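Local coordinates for esterase family protein (Staphylococcus aureus, PDB 7L0A) that probably hydrolyses S-formylglutathione to formate and glutathione, acting as a serine esterase of the alpha/beta-hydrolase clan, at residues Lys204-Tyr216 with Pro232-Tyr246. Sequence-based numbering, arbitrary orientation.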
loop_
_atom_site.group_PDB
_atom_site.type_symbol
_atom_site.label_atom_id
_atom_site.label_comp_id
_atom_site.label_asym_id
_atom_site.label_seq_id
_atom_site.Cartn_x
_atom_site.Cartn_y
_atom_site.Cartn_z
ATOM N N LYS B 204 -10.644 25.972 4.469
ATOM C CA LYS B 204 -10.576 26.884 3.332
ATOM C C LYS B 204 -11.140 26.171 2.100
ATOM O O LYS B 204 -10.802 25.014 1.823
ATOM C CB LYS B 204 -9.137 27.334 3.104
ATOM C CG LYS B 204 -8.988 28.643 2.345
ATOM C CD LYS B 204 -7.550 29.157 2.400
ATOM C CE LYS B 204 -7.337 30.279 1.395
ATOM N NZ LYS B 204 -5.940 30.777 1.388
ATOM N N LEU B 205 -12.016 26.861 1.365
ATOM C CA LEU B 205 -12.745 26.282 0.248
ATOM C C LEU B 205 -12.279 26.841 -1.087
ATOM O O LEU B 205 -12.234 28.068 -1.279
ATOM C CB LEU B 205 -14.240 26.556 0.407
ATOM C CG LEU B 205 -14.935 25.882 1.573
ATOM C CD1 LEU B 205 -16.359 26.445 1.682
ATOM C CD2 LEU B 205 -14.968 24.381 1.385
ATOM N N LEU B 206 -11.964 25.932 -2.018
ATOM C CA LEU B 206 -11.769 26.261 -3.426
ATOM C C LEU B 206 -12.809 25.453 -4.189
ATOM O O LEU B 206 -12.752 24.219 -4.203
ATOM C CB LEU B 206 -10.344 25.950 -3.891
ATOM C CG LEU B 206 -10.164 26.079 -5.394
ATOM C CD1 LEU B 206 -10.385 27.477 -5.883
ATOM C CD2 LEU B 206 -8.763 25.572 -5.759
ATOM N N ILE B 207 -13.789 26.142 -4.771
ATOM C CA ILE B 207 -14.884 25.498 -5.485
ATOM C C ILE B 207 -14.707 25.772 -6.963
ATOM O O ILE B 207 -14.506 26.918 -7.364
ATOM C CB ILE B 207 -16.252 26.005 -4.973
ATOM C CG1 ILE B 207 -16.367 25.715 -3.478
ATOM C CG2 ILE B 207 -17.382 25.411 -5.787
ATOM C CD1 ILE B 207 -17.557 26.377 -2.803
ATOM N N MET B 208 -14.760 24.724 -7.783
ATOM C CA MET B 208 -14.494 24.866 -9.214
ATOM C C MET B 208 -15.574 24.141 -10.007
ATOM O O MET B 208 -16.047 23.067 -9.616
ATOM C CB MET B 208 -13.097 24.326 -9.598
ATOM C CG MET B 208 -12.021 24.620 -8.576
ATOM S SD MET B 208 -10.354 24.063 -9.119
ATOM C CE MET B 208 -10.025 25.316 -10.324
ATOM N N CYS B 209 -15.969 24.738 -11.123
ATOM C CA CYS B 209 -16.893 24.094 -12.044
ATOM C C CYS B 209 -16.708 24.692 -13.432
ATOM O O CYS B 209 -16.483 25.896 -13.569
ATOM C CB CYS B 209 -18.346 24.280 -11.551
ATOM S SG CYS B 209 -19.569 23.270 -12.361
ATOM N N GLY B 210 -16.841 23.868 -14.451
ATOM C CA GLY B 210 -16.819 24.369 -15.806
ATOM C C GLY B 210 -18.158 24.957 -16.206
ATOM O O GLY B 210 -19.219 24.472 -15.815
ATOM N N LYS B 211 -18.100 25.964 -17.079
ATOM C CA LYS B 211 -19.297 26.716 -17.443
ATOM C C LYS B 211 -20.297 25.915 -18.270
ATOM O O LYS B 211 -21.468 26.295 -18.329
ATOM C CB LYS B 211 -18.908 27.993 -18.189
ATOM C CG LYS B 211 -18.191 28.999 -17.303
ATOM C CD LYS B 211 -17.793 30.247 -18.072
ATOM C CE LYS B 211 -17.263 31.305 -17.120
ATOM N NZ LYS B 211 -16.909 32.553 -17.841
ATOM N N GLN B 212 -19.880 24.816 -18.896
ATOM C CA GLN B 212 -20.787 23.983 -19.678
ATOM C C GLN B 212 -21.372 22.823 -18.872
ATOM O O GLN B 212 -22.176 22.057 -19.409
ATOM C CB GLN B 212 -20.056 23.466 -20.931
ATOM C CG GLN B 212 -19.826 24.554 -21.992
ATOM C CD GLN B 212 -18.718 25.535 -21.636
ATOM O OE1 GLN B 212 -17.582 25.141 -21.360
ATOM N NE2 GLN B 212 -19.041 26.831 -21.669
ATOM N N ASP B 213 -20.977 22.661 -17.617
ATOM C CA ASP B 213 -21.435 21.549 -16.792
ATOM C C ASP B 213 -22.922 21.685 -16.490
ATOM O O ASP B 213 -23.408 22.779 -16.232
ATOM C CB ASP B 213 -20.621 21.554 -15.503
ATOM C CG ASP B 213 -20.609 20.241 -14.804
ATOM O OD1 ASP B 213 -21.689 19.755 -14.418
ATOM O OD2 ASP B 213 -19.510 19.696 -14.598
ATOM N N PHE B 214 -23.650 20.562 -16.523
ATOM C CA PHE B 214 -25.069 20.614 -16.178
ATOM C C PHE B 214 -25.297 21.059 -14.742
ATOM O O PHE B 214 -26.421 21.481 -14.410
ATOM C CB PHE B 214 -25.740 19.263 -16.466
ATOM C CG PHE B 214 -25.427 18.163 -15.483
ATOM C CD1 PHE B 214 -24.281 17.411 -15.610
ATOM C CD2 PHE B 214 -26.312 17.846 -14.469
ATOM C CE1 PHE B 214 -24.012 16.378 -14.737
ATOM C CE2 PHE B 214 -26.047 16.817 -13.587
ATOM C CZ PHE B 214 -24.906 16.086 -13.716
ATOM N N LEU B 215 -24.273 21.009 -13.891
ATOM C CA LEU B 215 -24.376 21.432 -12.498
ATOM C C LEU B 215 -23.896 22.860 -12.263
ATOM O O LEU B 215 -23.898 23.320 -11.117
ATOM C CB LEU B 215 -23.584 20.477 -11.599
ATOM C CG LEU B 215 -24.033 19.013 -11.574
ATOM C CD1 LEU B 215 -23.109 18.151 -10.780
ATOM C CD2 LEU B 215 -25.475 18.940 -11.025
ATOM N N TYR B 216 -23.530 23.590 -13.313
ATOM C CA TYR B 216 -22.898 24.889 -13.132
ATOM C C TYR B 216 -23.814 25.872 -12.411
ATOM O O TYR B 216 -23.382 26.575 -11.490
ATOM C CB TYR B 216 -22.480 25.461 -14.490
ATOM C CG TYR B 216 -21.833 26.815 -14.430
ATOM C CD1 TYR B 216 -20.607 26.998 -13.796
ATOM C CD2 TYR B 216 -22.408 27.904 -15.055
ATOM C CE1 TYR B 216 -19.997 28.247 -13.762
ATOM C CE2 TYR B 216 -21.795 29.151 -15.031
ATOM C CZ TYR B 216 -20.611 29.324 -14.369
ATOM O OH TYR B 216 -20.022 30.582 -14.352
ATOM N N PRO B 232 -16.263 32.130 3.865
ATOM C CA PRO B 232 -15.271 32.462 2.835
ATOM C C PRO B 232 -15.047 31.319 1.861
ATOM O O PRO B 232 -15.144 30.137 2.206
ATOM C CB PRO B 232 -14.014 32.794 3.650
ATOM C CG PRO B 232 -14.179 32.136 4.942
ATOM C CD PRO B 232 -15.682 32.059 5.223
ATOM N N TYR B 233 -14.766 31.692 0.609
ATOM C CA TYR B 233 -14.430 30.704 -0.392
ATOM C C TYR B 233 -13.750 31.393 -1.563
ATOM O O TYR B 233 -13.822 32.620 -1.711
ATOM C CB TYR B 233 -15.669 29.959 -0.904
ATOM C CG TYR B 233 -16.594 30.903 -1.646
ATOM C CD1 TYR B 233 -17.510 31.681 -0.961
ATOM C CD2 TYR B 233 -16.533 31.037 -3.033
ATOM C CE1 TYR B 233 -18.320 32.553 -1.624
ATOM C CE2 TYR B 233 -17.361 31.913 -3.694
ATOM C CZ TYR B 233 -18.257 32.677 -2.975
ATOM O OH TYR B 233 -19.109 33.570 -3.622
ATOM N N GLN B 234 -13.105 30.584 -2.390
ATOM C CA GLN B 234 -12.674 30.977 -3.724
ATOM C C GLN B 234 -13.436 30.144 -4.732
ATOM O O GLN B 234 -13.600 28.933 -4.542
ATOM C CB GLN B 234 -11.175 30.763 -3.916
ATOM C CG GLN B 234 -10.355 31.707 -3.084
ATOM C CD GLN B 234 -8.895 31.347 -3.101
ATOM O OE1 GLN B 234 -8.347 30.920 -2.084
ATOM N NE2 GLN B 234 -8.256 31.496 -4.255
ATOM N N PHE B 235 -13.908 30.786 -5.796
ATOM C CA PHE B 235 -14.562 30.080 -6.890
ATOM C C PHE B 235 -13.839 30.335 -8.199
ATOM O O PHE B 235 -13.556 31.485 -8.541
ATOM C CB PHE B 235 -16.012 30.517 -7.039
ATOM C CG PHE B 235 -16.752 29.818 -8.137
ATOM C CD1 PHE B 235 -17.168 28.519 -7.977
ATOM C CD2 PHE B 235 -17.072 30.473 -9.306
ATOM C CE1 PHE B 235 -17.882 27.861 -8.981
ATOM C CE2 PHE B 235 -17.800 29.831 -10.300
ATOM C CZ PHE B 235 -18.204 28.527 -10.135
ATOM N N GLU B 236 -13.561 29.265 -8.939
ATOM C CA GLU B 236 -12.868 29.365 -10.223
ATOM C C GLU B 236 -13.684 28.607 -11.256
ATOM O O GLU B 236 -14.059 27.451 -11.037
ATOM C CB GLU B 236 -11.438 28.855 -10.100
ATOM C CG GLU B 236 -10.607 29.819 -9.262
ATOM C CD GLU B 236 -9.171 29.418 -9.036
ATOM O OE1 GLU B 236 -8.632 28.605 -9.813
ATOM O OE2 GLU B 236 -8.576 29.947 -8.072
ATOM N N ASP B 237 -14.035 29.292 -12.332
ATOM C CA ASP B 237 -14.741 28.670 -13.431
ATOM C C ASP B 237 -14.008 29.008 -14.711
ATOM O O ASP B 237 -12.974 29.686 -14.715
ATOM C CB ASP B 237 -16.219 29.090 -13.471
ATOM C CG ASP B 237 -16.413 30.587 -13.657
ATOM O OD1 ASP B 237 -15.412 31.302 -13.883
ATOM O OD2 ASP B 237 -17.581 31.035 -13.569
ATOM N N GLY B 238 -14.546 28.520 -15.801
ATOM C CA GLY B 238 -13.906 28.638 -17.081
ATOM C C GLY B 238 -14.603 27.670 -17.999
ATOM O O GLY B 238 -15.558 26.987 -17.613
ATOM N N PRO B 239 -14.152 27.602 -19.245
ATOM C CA PRO B 239 -14.702 26.596 -20.154
ATOM C C PRO B 239 -14.436 25.210 -19.590
ATOM O O PRO B 239 -13.379 24.941 -19.008
ATOM C CB PRO B 239 -13.954 26.856 -21.461
ATOM C CG PRO B 239 -12.717 27.563 -21.038
ATOM C CD PRO B 239 -13.070 28.388 -19.860
ATOM N N GLY B 240 -15.379 24.342 -19.768
ATOM C CA GLY B 240 -15.226 22.970 -19.310
ATOM C C GLY B 240 -16.587 22.367 -19.040
ATOM O O GLY B 240 -17.575 23.010 -18.745
ATOM N N ASP B 241 -16.622 21.043 -19.139
ATOM C CA ASP B 241 -17.827 20.260 -18.969
ATOM C C ASP B 241 -17.589 19.233 -17.866
ATOM O O ASP B 241 -16.576 19.261 -17.165
ATOM C CB ASP B 241 -18.196 19.601 -20.298
ATOM C CG ASP B 241 -19.682 19.465 -20.487
ATOM O OD1 ASP B 241 -20.392 19.201 -19.497
ATOM O OD2 ASP B 241 -20.146 19.610 -21.638
ATOM N N HIS B 242 -18.546 18.312 -17.729
ATOM C CA HIS B 242 -18.570 17.317 -16.659
ATOM C C HIS B 242 -17.760 16.084 -17.075
ATOM O O HIS B 242 -18.284 15.006 -17.335
ATOM C CB HIS B 242 -20.028 16.969 -16.341
ATOM C CG HIS B 242 -20.234 16.316 -15.018
ATOM N ND1 HIS B 242 -20.464 17.039 -13.872
ATOM C CD2 HIS B 242 -20.255 15.012 -14.656
ATOM C CE1 HIS B 242 -20.610 16.204 -12.858
ATOM N NE2 HIS B 242 -20.472 14.971 -13.304
ATOM N N ASP B 243 -16.439 16.253 -17.128
ATOM C CA ASP B 243 -15.579 15.194 -17.659
ATOM C C ASP B 243 -14.145 15.398 -17.179
ATOM O O ASP B 243 -13.802 16.420 -16.564
ATOM C CB ASP B 243 -15.676 15.126 -19.188
ATOM C CG ASP B 243 -15.301 16.421 -19.867
ATOM O OD1 ASP B 243 -14.297 17.053 -19.482
ATOM O OD2 ASP B 243 -15.999 16.805 -20.824
ATOM N N TYR B 244 -13.291 14.388 -17.481
ATOM C CA TYR B 244 -11.928 14.380 -16.967
ATOM C C TYR B 244 -11.008 15.307 -17.734
ATOM O O TYR B 244 -9.914 15.643 -17.250
ATOM C CB TYR B 244 -11.392 12.960 -16.971
ATOM C CG TYR B 244 -11.760 12.195 -15.735
ATOM C CD1 TYR B 244 -11.043 12.385 -14.554
ATOM C CD2 TYR B 244 -12.807 11.283 -15.725
ATOM C CE1 TYR B 244 -11.366 11.696 -13.396
ATOM C CE2 TYR B 244 -13.142 10.583 -14.552
ATOM C CZ TYR B 244 -12.417 10.776 -13.424
ATOM O OH TYR B 244 -12.707 10.083 -12.283
ATOM N N ALA B 245 -11.399 15.755 -18.922
ATOM C CA ALA B 245 -10.633 16.837 -19.538
ATOM C C ALA B 245 -10.658 18.072 -18.647
ATOM O O ALA B 245 -9.639 18.754 -18.471
ATOM C CB ALA B 245 -11.193 17.149 -20.916
ATOM N N TYR B 246 -11.812 18.359 -18.030
ATOM C CA TYR B 246 -11.874 19.445 -17.067
ATOM C C TYR B 246 -11.243 19.055 -15.730
ATOM O O TYR B 246 -10.448 19.824 -15.179
ATOM C CB TYR B 246 -13.336 19.900 -16.855
ATOM C CG TYR B 246 -13.439 21.006 -15.836
ATOM C CD1 TYR B 246 -13.054 22.297 -16.148
ATOM C CD2 TYR B 246 -13.928 20.763 -14.540
ATOM C CE1 TYR B 246 -13.132 23.316 -15.213
ATOM C CE2 TYR B 246 -13.982 21.769 -13.616
ATOM C CZ TYR B 246 -13.591 23.041 -13.959
ATOM O OH TYR B 246 -13.638 24.069 -13.043
HETATM O O HOH W 1 -10.276 29.888 -0.170
HETATM O O HOH W 2 -12.553 29.625 2.493
HETATM O O HOH W 3 -17.373 20.954 -14.752
HETATM O O HOH W 4 -22.838 18.604 -18.618
#
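His242 reaches across to Asp213 where the last two parallel strands of an alpha/beta-hydrolase sheet, 204-210 and 234-238, run out into loops. Both residues belong to the predicted charge relay with Ser129. An imidazole suits this place because ND1 can donate while NE2 lies near Ser129 OG. ND1 donates to Asp213 OD2 at 2.9 Å, a bent bond on the syn side of a carboxylate whose plane stands 75° from the ring, and weakly to OD1. OD1 in turn accepts from Leu215 N on its anti side, a capping bond at the turn leading into helix 216-228, so the acid is gripped by both. Phe214 sets CE1 over the centre of one imidazole face, an edge-to-face pair, while Leu215 CD1 lies 3.8 Å from CE1 of His242.

Gln234 and Ile207 lie nearer the N-terminal ends of the strands. Gln234 N donates to Leu205 O, and Ile207 N to Gln234 O at 2.8 Å. Gln234 suits the edge strand because its extended side chain carries an amide whose OE1 accepts from Trp257 NE1 and from a water that also donates to Leu205 O. Beta-branched Ile207 turns towards helix 216-228, which makes the beta-alpha-beta crossover; with CG2 anti to its own N, that methyl meets the Phe235 ring edge in plane, 3.8 Å from CD1.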